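Long-range contacts in vascular protein tyrosine phosphatase 1 (Rattus norvegicus, PDB 3I36), which probably removes phosphate from tyrosine side chains of proteins through the catalytic domain described here, one part of a longer transmembrane receptor: residues P106-S110 with Y262-E267; K126-R130 with E156-S160; P199-F203 with L226-Y230; I255-L260 with I275-L279. One frame throughout, in Å; residues are numbered along the deposited sequence. Where two conformers were deposited one is given.

Contact 1 of 4, residues P106-S110 with Y262-E267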
# COMPACT_ATOMS: atom_id res chain seq x y z
N PRO A 106 -1.18 -1.15 9.82
CA PRO A 106 -2.22 -0.38 10.48
C PRO A 106 -2.59 0.84 9.66
O PRO A 106 -1.77 1.47 8.95
CB PRO A 106 -1.57 0.04 11.81
CG PRO A 106 -0.48 -1.02 12.02
CD PRO A 106 0.04 -1.25 10.64
N GLY A 107 -3.86 1.18 9.77
CA GLY A 107 -4.31 2.46 9.29
C GLY A 107 -4.63 3.29 10.50
O GLY A 107 -4.29 2.94 11.64
N TYR A 108 -5.29 4.39 10.26
CA TYR A 108 -5.69 5.26 11.34
C TYR A 108 -6.61 4.53 12.33
O TYR A 108 -6.50 4.70 13.54
CB TYR A 108 -6.39 6.48 10.78
CG TYR A 108 -6.75 7.47 11.85
CD1 TYR A 108 -5.78 8.32 12.36
CD2 TYR A 108 -8.04 7.56 12.34
CE1 TYR A 108 -6.09 9.23 13.34
CE2 TYR A 108 -8.36 8.50 13.32
CZ TYR A 108 -7.38 9.32 13.81
OH TYR A 108 -7.67 10.24 14.79
N HIS A 109 -7.49 3.69 11.80
CA HIS A 109 -8.54 3.07 12.61
C HIS A 109 -8.22 1.71 13.21
O HIS A 109 -8.67 1.39 14.31
CB HIS A 109 -9.84 3.02 11.82
CG HIS A 109 -10.35 4.37 11.47
ND1 HIS A 109 -10.12 4.96 10.24
CD2 HIS A 109 -11.03 5.29 12.20
CE1 HIS A 109 -10.66 6.17 10.23
NE2 HIS A 109 -11.21 6.39 11.41
N SER A 110 -7.45 0.89 12.50
CA SER A 110 -7.19 -0.43 13.03
C SER A 110 -5.92 -1.01 12.48
O SER A 110 -5.39 -0.55 11.47
CB SER A 110 -8.34 -1.38 12.70
OG SER A 110 -8.05 -2.04 11.47
N TYR A 262 -6.39 11.35 8.00
CA TYR A 262 -7.30 11.11 9.13
C TYR A 262 -6.83 11.86 10.37
O TYR A 262 -7.63 12.46 11.07
CB TYR A 262 -7.36 9.64 9.46
CG TYR A 262 -8.31 8.86 8.60
CD1 TYR A 262 -9.68 9.14 8.61
CD2 TYR A 262 -7.86 7.82 7.81
CE1 TYR A 262 -10.55 8.41 7.84
CE2 TYR A 262 -8.73 7.07 7.03
CZ TYR A 262 -10.08 7.37 7.05
OH TYR A 262 -10.94 6.62 6.29
N GLN A 263 -5.53 11.78 10.63
CA GLN A 263 -4.90 12.43 11.77
C GLN A 263 -5.21 13.92 11.75
O GLN A 263 -5.61 14.52 12.74
CB GLN A 263 -3.39 12.24 11.63
CG GLN A 263 -2.65 11.72 12.84
CD GLN A 263 -1.25 11.24 12.48
OE1 GLN A 263 -0.53 11.90 11.72
NE2 GLN A 263 -0.86 10.10 13.01
N ILE A 264 -4.96 14.53 10.59
CA ILE A 264 -5.21 15.95 10.40
C ILE A 264 -6.68 16.25 10.64
O ILE A 264 -7.03 17.17 11.38
CB ILE A 264 -4.85 16.39 8.96
CG1 ILE A 264 -3.33 16.50 8.80
CG2 ILE A 264 -5.52 17.72 8.61
CD1 ILE A 264 -2.90 16.59 7.33
N GLU A 265 -7.54 15.47 10.01
CA GLU A 265 -8.98 15.70 10.08
C GLU A 265 -9.50 15.49 11.50
O GLU A 265 -10.31 16.27 11.98
CB GLU A 265 -9.70 14.75 9.12
CG GLU A 265 -9.52 15.18 7.69
CD GLU A 265 -10.14 14.23 6.68
OE1 GLU A 265 -10.55 13.12 7.07
OE2 GLU A 265 -10.20 14.61 5.50
N ASN A 266 -9.02 14.45 12.17
CA ASN A 266 -9.56 14.07 13.45
C ASN A 266 -8.87 14.68 14.66
O ASN A 266 -9.48 14.78 15.72
CB ASN A 266 -9.56 12.56 13.58
CG ASN A 266 -10.53 11.91 12.62
OD1 ASN A 266 -11.66 12.39 12.45
ND2 ASN A 266 -10.10 10.84 11.98
N GLU A 267 -7.61 15.06 14.50
CA GLU A 267 -6.83 15.48 15.66
C GLU A 267 -6.10 16.78 15.44
O GLU A 267 -5.51 17.30 16.37
CB GLU A 267 -5.84 14.38 16.05
CG GLU A 267 -6.47 13.01 16.14
CD GLU A 267 -5.44 11.95 16.46
OE1 GLU A 267 -5.46 10.87 15.82
OE2 GLU A 267 -4.60 12.20 17.34
O HOH W 1 -12.33 9.04 11.11

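Contact 2 of 4, residues K126-R130 with E156-S160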
# COMPACT_ATOMS: atom_id res chain seq x y z
N LYS A 126 -2.24 -16.75 -8.07
CA LYS A 126 -3.28 -17.48 -7.34
C LYS A 126 -3.24 -17.08 -5.88
O LYS A 126 -4.27 -16.83 -5.26
CB LYS A 126 -3.09 -18.99 -7.50
CG LYS A 126 -3.28 -19.48 -8.91
CD LYS A 126 -3.29 -21.00 -8.95
CE LYS A 126 -3.15 -21.51 -10.37
NZ LYS A 126 -2.92 -22.97 -10.41
N ASP A 127 -2.03 -17.01 -5.34
CA ASP A 127 -1.85 -16.59 -3.96
C ASP A 127 -2.43 -15.20 -3.75
O ASP A 127 -3.08 -14.93 -2.75
CB ASP A 127 -0.36 -16.53 -3.65
CG ASP A 127 0.26 -17.91 -3.57
OD1 ASP A 127 -0.49 -18.92 -3.52
OD2 ASP A 127 1.50 -17.96 -3.53
N PHE A 128 -2.16 -14.31 -4.70
CA PHE A 128 -2.63 -12.95 -4.60
C PHE A 128 -4.15 -12.92 -4.48
O PHE A 128 -4.70 -12.29 -3.57
CB PHE A 128 -2.20 -12.16 -5.83
CG PHE A 128 -2.62 -10.74 -5.81
CD1 PHE A 128 -1.83 -9.77 -5.22
CD2 PHE A 128 -3.81 -10.36 -6.41
CE1 PHE A 128 -2.22 -8.43 -5.23
CE2 PHE A 128 -4.21 -9.03 -6.41
CZ PHE A 128 -3.41 -8.07 -5.82
N TRP A 129 -4.83 -13.59 -5.39
CA TRP A 129 -6.28 -13.60 -5.35
C TRP A 129 -6.82 -14.36 -4.15
O TRP A 129 -7.89 -14.04 -3.63
CB TRP A 129 -6.87 -14.11 -6.66
CG TRP A 129 -6.72 -13.08 -7.71
CD1 TRP A 129 -5.81 -13.07 -8.73
CD2 TRP A 129 -7.46 -11.86 -7.81
NE1 TRP A 129 -5.97 -11.93 -9.48
CE2 TRP A 129 -6.97 -11.17 -8.94
CE3 TRP A 129 -8.49 -11.29 -7.06
CZ2 TRP A 129 -7.48 -9.94 -9.33
CZ3 TRP A 129 -9.00 -10.06 -7.45
CH2 TRP A 129 -8.50 -9.40 -8.58
N ARG A 130 -6.07 -15.35 -3.70
CA ARG A 130 -6.49 -16.10 -2.52
C ARG A 130 -6.44 -15.16 -1.32
O ARG A 130 -7.31 -15.19 -0.46
CB ARG A 130 -5.61 -17.33 -2.31
CG ARG A 130 -6.18 -18.30 -1.29
CD ARG A 130 -5.61 -19.71 -1.47
NE ARG A 130 -4.16 -19.69 -1.59
CZ ARG A 130 -3.33 -20.05 -0.62
NH1 ARG A 130 -2.03 -19.99 -0.82
NH2 ARG A 130 -3.81 -20.44 0.55
N GLU A 156 0.08 -8.25 -14.71
CA GLU A 156 -1.28 -7.79 -14.90
C GLU A 156 -2.15 -8.89 -14.34
O GLU A 156 -2.53 -9.83 -15.05
CB GLU A 156 -1.57 -7.55 -16.37
CG GLU A 156 -3.01 -7.13 -16.61
CD GLU A 156 -3.19 -6.43 -17.93
OE1 GLU A 156 -4.34 -6.13 -18.30
OE2 GLU A 156 -2.17 -6.16 -18.60
N TYR A 157 -2.44 -8.78 -13.06
CA TYR A 157 -3.02 -9.90 -12.32
C TYR A 157 -4.52 -9.88 -12.38
O TYR A 157 -5.17 -10.74 -11.79
CB TYR A 157 -2.60 -9.82 -10.85
CG TYR A 157 -2.92 -8.49 -10.22
CD1 TYR A 157 -4.20 -8.22 -9.75
CD2 TYR A 157 -1.95 -7.50 -10.13
CE1 TYR A 157 -4.49 -6.97 -9.17
CE2 TYR A 157 -2.23 -6.28 -9.56
CZ TYR A 157 -3.50 -6.02 -9.08
OH TYR A 157 -3.75 -4.80 -8.52
N TRP A 158 -5.07 -8.90 -13.07
CA TRP A 158 -6.52 -8.74 -13.12
C TRP A 158 -7.04 -9.05 -14.51
O TRP A 158 -6.32 -8.85 -15.50
CB TRP A 158 -6.91 -7.32 -12.71
CG TRP A 158 -6.41 -6.28 -13.65
CD1 TRP A 158 -7.07 -5.75 -14.71
CD2 TRP A 158 -5.13 -5.62 -13.60
NE1 TRP A 158 -6.29 -4.80 -15.33
CE2 TRP A 158 -5.09 -4.71 -14.67
CE3 TRP A 158 -4.01 -5.73 -12.75
CZ2 TRP A 158 -3.98 -3.90 -14.92
CZ3 TRP A 158 -2.92 -4.92 -13.00
CH2 TRP A 158 -2.91 -4.02 -14.07
N PRO A 159 -8.28 -9.52 -14.59
CA PRO A 159 -8.85 -9.89 -15.90
C PRO A 159 -9.50 -8.70 -16.58
O PRO A 159 -9.67 -7.63 -15.98
CB PRO A 159 -9.92 -10.91 -15.53
CG PRO A 159 -10.37 -10.50 -14.15
CD PRO A 159 -9.20 -9.83 -13.48
N SER A 160 -9.85 -8.90 -17.84
CA SER A 160 -10.75 -8.00 -18.55
C SER A 160 -12.17 -8.45 -18.23
O SER A 160 -12.40 -9.17 -17.24
CB SER A 160 -10.53 -8.11 -20.05
OG SER A 160 -10.86 -9.41 -20.51

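Contact 3 of 4, residues P199-F203 with L226-Y230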
# COMPACT_ATOMS: atom_id res chain seq x y z
N PRO A 199 -17.93 -7.56 -4.74
CA PRO A 199 -17.25 -6.65 -5.64
C PRO A 199 -15.84 -6.40 -5.17
O PRO A 199 -15.49 -6.60 -4.00
CB PRO A 199 -18.06 -5.34 -5.50
CG PRO A 199 -19.32 -5.72 -4.81
CD PRO A 199 -18.95 -6.86 -3.93
N LEU A 200 -15.03 -5.95 -6.10
CA LEU A 200 -13.73 -5.44 -5.74
C LEU A 200 -13.51 -4.31 -6.70
O LEU A 200 -13.82 -4.42 -7.88
CB LEU A 200 -12.65 -6.52 -5.89
CG LEU A 200 -11.25 -5.99 -5.55
CD1 LEU A 200 -10.42 -7.03 -4.80
CD2 LEU A 200 -10.54 -5.52 -6.80
N ARG A 201 -13.02 -3.21 -6.17
CA ARG A 201 -12.63 -2.11 -7.01
C ARG A 201 -11.13 -1.95 -6.90
O ARG A 201 -10.57 -1.99 -5.80
CB ARG A 201 -13.32 -0.81 -6.56
CG ARG A 201 -12.79 0.42 -7.30
CD ARG A 201 -13.79 1.55 -7.24
NE ARG A 201 -15.07 1.15 -7.79
CZ ARG A 201 -16.18 1.87 -7.67
NH1 ARG A 201 -16.14 3.03 -7.02
NH2 ARG A 201 -17.32 1.43 -8.19
N GLN A 202 -10.50 -1.76 -8.04
CA GLN A 202 -9.08 -1.61 -8.09
C GLN A 202 -8.81 -0.19 -8.53
O GLN A 202 -9.26 0.24 -9.59
CB GLN A 202 -8.48 -2.55 -9.13
CG GLN A 202 -6.98 -2.42 -9.26
CD GLN A 202 -6.52 -2.96 -10.60
OE1 GLN A 202 -7.21 -2.81 -11.60
NE2 GLN A 202 -5.35 -3.59 -10.62
N PHE A 203 -8.09 0.53 -7.69
CA PHE A 203 -7.71 1.90 -7.99
C PHE A 203 -6.30 1.84 -8.51
O PHE A 203 -5.36 1.62 -7.75
CB PHE A 203 -7.80 2.74 -6.72
CG PHE A 203 -9.18 2.77 -6.13
CD1 PHE A 203 -10.06 3.79 -6.44
CD2 PHE A 203 -9.61 1.74 -5.32
CE1 PHE A 203 -11.33 3.81 -5.90
CE2 PHE A 203 -10.88 1.75 -4.78
CZ PHE A 203 -11.74 2.79 -5.07
N LEU A 226 -10.70 9.25 -3.46
CA LEU A 226 -11.56 8.35 -4.23
C LEU A 226 -11.62 6.97 -3.58
O LEU A 226 -12.70 6.39 -3.42
CB LEU A 226 -11.05 8.22 -5.67
CG LEU A 226 -11.21 9.45 -6.55
CD1 LEU A 226 -10.78 9.15 -7.97
CD2 LEU A 226 -12.66 9.96 -6.51
N VAL A 227 -10.46 6.46 -3.19
CA VAL A 227 -10.40 5.17 -2.52
C VAL A 227 -11.26 5.22 -1.27
O VAL A 227 -12.06 4.33 -1.01
CB VAL A 227 -8.95 4.82 -2.13
CG1 VAL A 227 -8.90 3.51 -1.33
CG2 VAL A 227 -8.09 4.73 -3.37
N ARG A 228 -11.08 6.27 -0.49
CA ARG A 228 -11.81 6.42 0.76
C ARG A 228 -13.31 6.54 0.54
O ARG A 228 -14.12 6.00 1.30
CB ARG A 228 -11.26 7.62 1.54
CG ARG A 228 -10.01 7.26 2.34
CD ARG A 228 -10.39 6.14 3.27
NE ARG A 228 -9.26 5.50 3.93
CZ ARG A 228 -9.37 4.35 4.58
NH1 ARG A 228 -10.55 3.74 4.64
NH2 ARG A 228 -8.31 3.79 5.17
N ASP A 229 -13.68 7.25 -0.52
CA ASP A 229 -15.09 7.40 -0.84
C ASP A 229 -15.71 6.02 -1.04
O ASP A 229 -16.79 5.71 -0.51
CB ASP A 229 -15.25 8.23 -2.11
CG ASP A 229 -16.70 8.57 -2.37
OD1 ASP A 229 -17.26 9.38 -1.61
OD2 ASP A 229 -17.27 8.03 -3.34
N TYR A 230 -15.01 5.18 -1.79
CA TYR A 230 -15.47 3.82 -2.02
C TYR A 230 -15.46 3.01 -0.73
O TYR A 230 -16.41 2.28 -0.45
CB TYR A 230 -14.60 3.14 -3.07
CG TYR A 230 -14.91 1.69 -3.29
CD1 TYR A 230 -16.01 1.30 -4.04
CD2 TYR A 230 -14.07 0.70 -2.79
CE1 TYR A 230 -16.28 -0.04 -4.27
CE2 TYR A 230 -14.33 -0.64 -3.01
CZ TYR A 230 -15.43 -1.00 -3.75
OH TYR A 230 -15.68 -2.34 -3.96

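Contact 4 of 4, residues I255-L260 with I275-L279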
# COMPACT_ATOMS: atom_id res chain seq x y z
N ILE A 255 -0.21 4.72 2.06
CA ILE A 255 -0.81 4.37 3.33
C ILE A 255 -0.58 5.48 4.34
O ILE A 255 -1.49 5.89 5.08
CB ILE A 255 -0.26 3.05 3.87
CG1 ILE A 255 -0.77 1.89 3.01
CG2 ILE A 255 -0.67 2.88 5.35
CD1 ILE A 255 -0.18 0.57 3.42
N ALA A 256 0.64 6.01 4.36
CA ALA A 256 0.96 7.08 5.30
C ALA A 256 0.10 8.30 5.01
O ALA A 256 -0.41 8.93 5.93
CB ALA A 256 2.44 7.44 5.22
N ILE A 257 -0.08 8.63 3.73
CA ILE A 257 -0.88 9.80 3.40
C ILE A 257 -2.30 9.60 3.92
O ILE A 257 -2.93 10.51 4.46
CB ILE A 257 -0.97 9.96 1.88
CG1 ILE A 257 0.36 10.47 1.33
CG2 ILE A 257 -2.11 10.90 1.51
CD1 ILE A 257 0.41 10.41 -0.20
N ASP A 258 -2.81 8.40 3.75
CA ASP A 258 -4.18 8.13 4.18
C ASP A 258 -4.29 8.34 5.68
O ASP A 258 -5.23 8.97 6.18
CB ASP A 258 -4.59 6.71 3.81
CG ASP A 258 -6.00 6.38 4.27
OD1 ASP A 258 -6.96 7.02 3.77
OD2 ASP A 258 -6.15 5.48 5.11
N ARG A 259 -3.31 7.81 6.39
CA ARG A 259 -3.30 7.92 7.83
C ARG A 259 -3.13 9.36 8.29
O ARG A 259 -3.79 9.79 9.23
CB ARG A 259 -2.20 7.03 8.39
CG ARG A 259 -2.51 5.56 8.17
CD ARG A 259 -1.39 4.68 8.67
NE ARG A 259 -1.13 4.88 10.09
CZ ARG A 259 -0.36 4.09 10.82
NH1 ARG A 259 0.22 3.03 10.26
NH2 ARG A 259 -0.16 4.35 12.11
N LEU A 260 -2.25 10.10 7.62
CA LEU A 260 -2.01 11.49 7.96
C LEU A 260 -3.27 12.31 7.77
O LEU A 260 -3.56 13.20 8.56
CB LEU A 260 -0.92 12.06 7.06
CG LEU A 260 0.45 11.61 7.54
CD1 LEU A 260 1.45 11.80 6.41
CD2 LEU A 260 0.83 12.40 8.79
N ILE A 275 3.89 7.54 12.05
CA ILE A 275 3.23 6.69 11.07
C ILE A 275 4.24 5.82 10.36
O ILE A 275 4.07 4.61 10.28
CB ILE A 275 2.45 7.53 10.05
CG1 ILE A 275 1.23 8.13 10.73
CG2 ILE A 275 2.01 6.66 8.87
CD1 ILE A 275 0.61 9.29 9.96
N VAL A 276 5.31 6.42 9.85
CA VAL A 276 6.25 5.64 9.07
C VAL A 276 6.91 4.62 9.97
O VAL A 276 7.12 3.49 9.58
CB VAL A 276 7.30 6.51 8.36
CG1 VAL A 276 8.33 5.62 7.63
CG2 VAL A 276 6.59 7.47 7.39
N TYR A 277 7.22 5.04 11.19
CA TYR A 277 7.76 4.12 12.18
C TYR A 277 6.87 2.89 12.30
O TYR A 277 7.32 1.73 12.20
CB TYR A 277 7.86 4.82 13.53
CG TYR A 277 8.65 4.04 14.53
CD1 TYR A 277 9.93 4.43 14.88
CD2 TYR A 277 8.11 2.91 15.14
CE1 TYR A 277 10.67 3.72 15.81
CE2 TYR A 277 8.84 2.19 16.07
CZ TYR A 277 10.12 2.60 16.39
OH TYR A 277 10.85 1.89 17.31
N ASP A 278 5.60 3.14 12.53
CA ASP A 278 4.61 2.08 12.61
C ASP A 278 4.62 1.21 11.34
O ASP A 278 4.64 -0.01 11.41
CB ASP A 278 3.23 2.69 12.79
CG ASP A 278 2.17 1.67 13.08
OD1 ASP A 278 2.45 0.69 13.80
OD2 ASP A 278 1.05 1.88 12.60
N LEU A 279 4.62 1.84 10.18
CA LEU A 279 4.68 1.08 8.94
C LEU A 279 5.91 0.19 8.92
O LEU A 279 5.82 -0.99 8.58
CB LEU A 279 4.66 2.00 7.72
CG LEU A 279 3.39 2.84 7.60
CD1 LEU A 279 3.47 3.66 6.32
CD2 LEU A 279 2.14 1.95 7.60

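Contact 1 of 4, residues P106-S110 with Y262-E267
Tyr108, His109 and Tyr262 form an aromatic cluster at the protein surface, where the loop between strands 102-105 and 114-117 meets the last turns of helix 249-267. Tyr108 reaches the helix because its CG lies anti to the backbone N (chi1 -176°). Its ring then sits over the start of the Tyr262 side chain, with Tyr262 CB 3.3 Å from Tyr108 CG, and this methylene makes a CH-pi contact with the face of the Tyr108 ring. The two tyrosine rings are nearly parallel, 20° apart, but slid so far that they barely overlap. His109 completes the cluster as a T-shaped partner: its ring stands at 84° to that of Tyr262 and drives its edge into the face, His109 CE1 lying 3.3 Å from Tyr262 CE1. Polar ends close the rim. Tyr108 OH donates a short hydrogen bond of 2.5 Å to Glu267 OE1, which it meets on the anti side of the carboxylate. One water joins His109 NE2 (2.9 Å) to Asn266 ND2 (3.0 Å), accepting from the amide. Within the loop, His109 N bonds to Asp113 OD1, while on the helix side Tyr262 makes a cation-pi contact with Arg224 of helix 218-231, and Gln263 bonds through OE1 to Asp271 N and packs on Ile275 of helix 272-280.

Contact 2 of 4, residues K126-R130 with E156-S160
Phe128 and Trp129 meet Tyr157 in a buried, largely aromatic contact that fastens helix 125-134 to the loop between strands 139-142 and 164-166. The one hydrogen bond between the segments runs from Trp129 NE1 to Tyr157 O, 2.7 Å long with an N-H...O angle of 151°, and the oxygen lies close to the indole plane. Tyr157 itself is held like a card between two neighbours. Phe128 comes over one face obliquely, rings at 45°, with CE2 3.4 Å from Tyr157 CD1; the opposite face is covered by Trp158, whose CE3 sits above its centre. At the Tyr157 ring edge lies Trp129 CZ2, 3.7 Å from Tyr157 CD1. With CG wedged between its backbone N and carbonyl carbon (chi1 54°), the tyrosine ring can enter this slot. A phenylalanine in place of Trp129 would probably leave the buried Tyr157 carbonyl without its donor and open a gap beside Trp158 and Pro159. Beyond the contact, Tyr157 OH bonds to His243 NE2, next in sequence to Cys244, the likely phosphocysteine nucleophile. The neighbours on both faces probably restrict rotation of the Tyr157 ring and may thereby aim its hydroxyl at His243, while the Trp129 bond separately satisfies the buried backbone oxygen.

Contact 3 of 4, residues P199-F203 with L226-Y230
Arg201 lies along the Tyr230 ring, its aliphatic root over one face and its charged head at one side. Its CB makes a CH-pi contact, 3.7 Å from the centroid of the Tyr230 ring. The chain runs out from a CG anti to the backbone N (chi1 172°) and bends at chi3, which puts a face of the guanidinium against the CD1/CE1 side of the ring, at 32° to its plane, with Arg201 NH1 3.4 Å from Tyr230 CD1. The charge is met outside the contact by a salt bridge from Arg201 NE to Asp186 on the adjacent strand 182-191.

Phe203 approaches the same face of Tyr230 edge first, in an offset edge-to-face pair with centroids of the two rings 5.7 Å apart; its CZ comes within 3.5 Å of Tyr230 CB. The faces of Phe203 are filled as well. Val227 CG2 sits over one, 3.8 Å from the centroid of the Phe203 ring, and CG of Arg201, from its own strand, lies on the opposite face. At the far end of the tyrosine the hydroxyl passes close to Leu200 and bonds to Tyr138 O, so the ring spans from the helix to the neighbouring backbone.

The strand and helix segments run antiparallel, at 171° with axes 9.9 Å apart. Arg201 and Phe203 face the helix, while Leu200 and Gln202 point away from it. This is the alpha/beta layering of the tyrosine phosphatase fold, in which helix 218-231 lies against one face of the central mixed sheet, with Val227 also touching Phe254 of helix 249-267.

Contact 4 of 4, residues I255-L260 with I275-L279
The guanidinium of Arg259 has Ile275 CG2 over one face and the carboxylate oxygen OD2 of Asp278 at its edge, with Leu279 CD2 approaching obliquely. The salt bridge is end-on but converges on a single oxygen: Arg259 NH1 reaches Asp278 OD2 at 2.7 Å and Arg259 NH2 reaches the same atom at 2.8 Å. Both bonds are bent, near 140°, as sharing one acceptor requires. The carboxylate stands at 83° to the guanidinium, and the two nitrogens come to OD2 on its anti side from opposite faces of its plane. A bend at chi3 (59°) in an otherwise extended chain turns the head of Arg259 toward the aspartate.

Beneath this bridge the two helices pack through aliphatic groups. Ile275 carries most of the apolar packing: its CG2 lies 3.8 Å from Ala256 CB, and its CD1 presses on Leu260 CD2 at 3.3 Å, a tight fit. Leu279 follows one turn later, with CD2 3.7 Å from Ile255 CG2. At the small Ala256 the backbones are nearest, its CA 6.2 Å from that of Ile275. Helix 249-267 rises directly from the probable phosphate-binding loop, and the side chain of Ile255 lies about 8 Å from Gly247 of that loop.

A leucine in place of Arg259 would probably leave Asp278 without its charge mate and uncover the flank of Ile275. With both N-H bonds on one oxygen and a buried aliphatic layer alongside, this partly exposed ion pair probably holds the Arg259 head in place between helices 249-267 and 272-280.

From the N terminus, contact 1 opens first, at the loop after strand 102-105, and closes only at helix 249-267, enclosing a long stretch of chain. Within it contact 2 closes a short loop from helix 125-134 to residues 156-160, and contact 3 follows in series, bringing helix 218-231 back onto strand 196-205. Contact 4 begins before contact 1 has closed and ends after it, so the two cross, sharing helix 249-267. Direct bridges join the set: Tyr157 OH and Gln202 NE2 probably bond between contacts 2 and 3, and the Arg228-Asp258 salt bridge links contacts 3 and 4. Contacts 1 and 2 lie on opposite sides of the chain's centre.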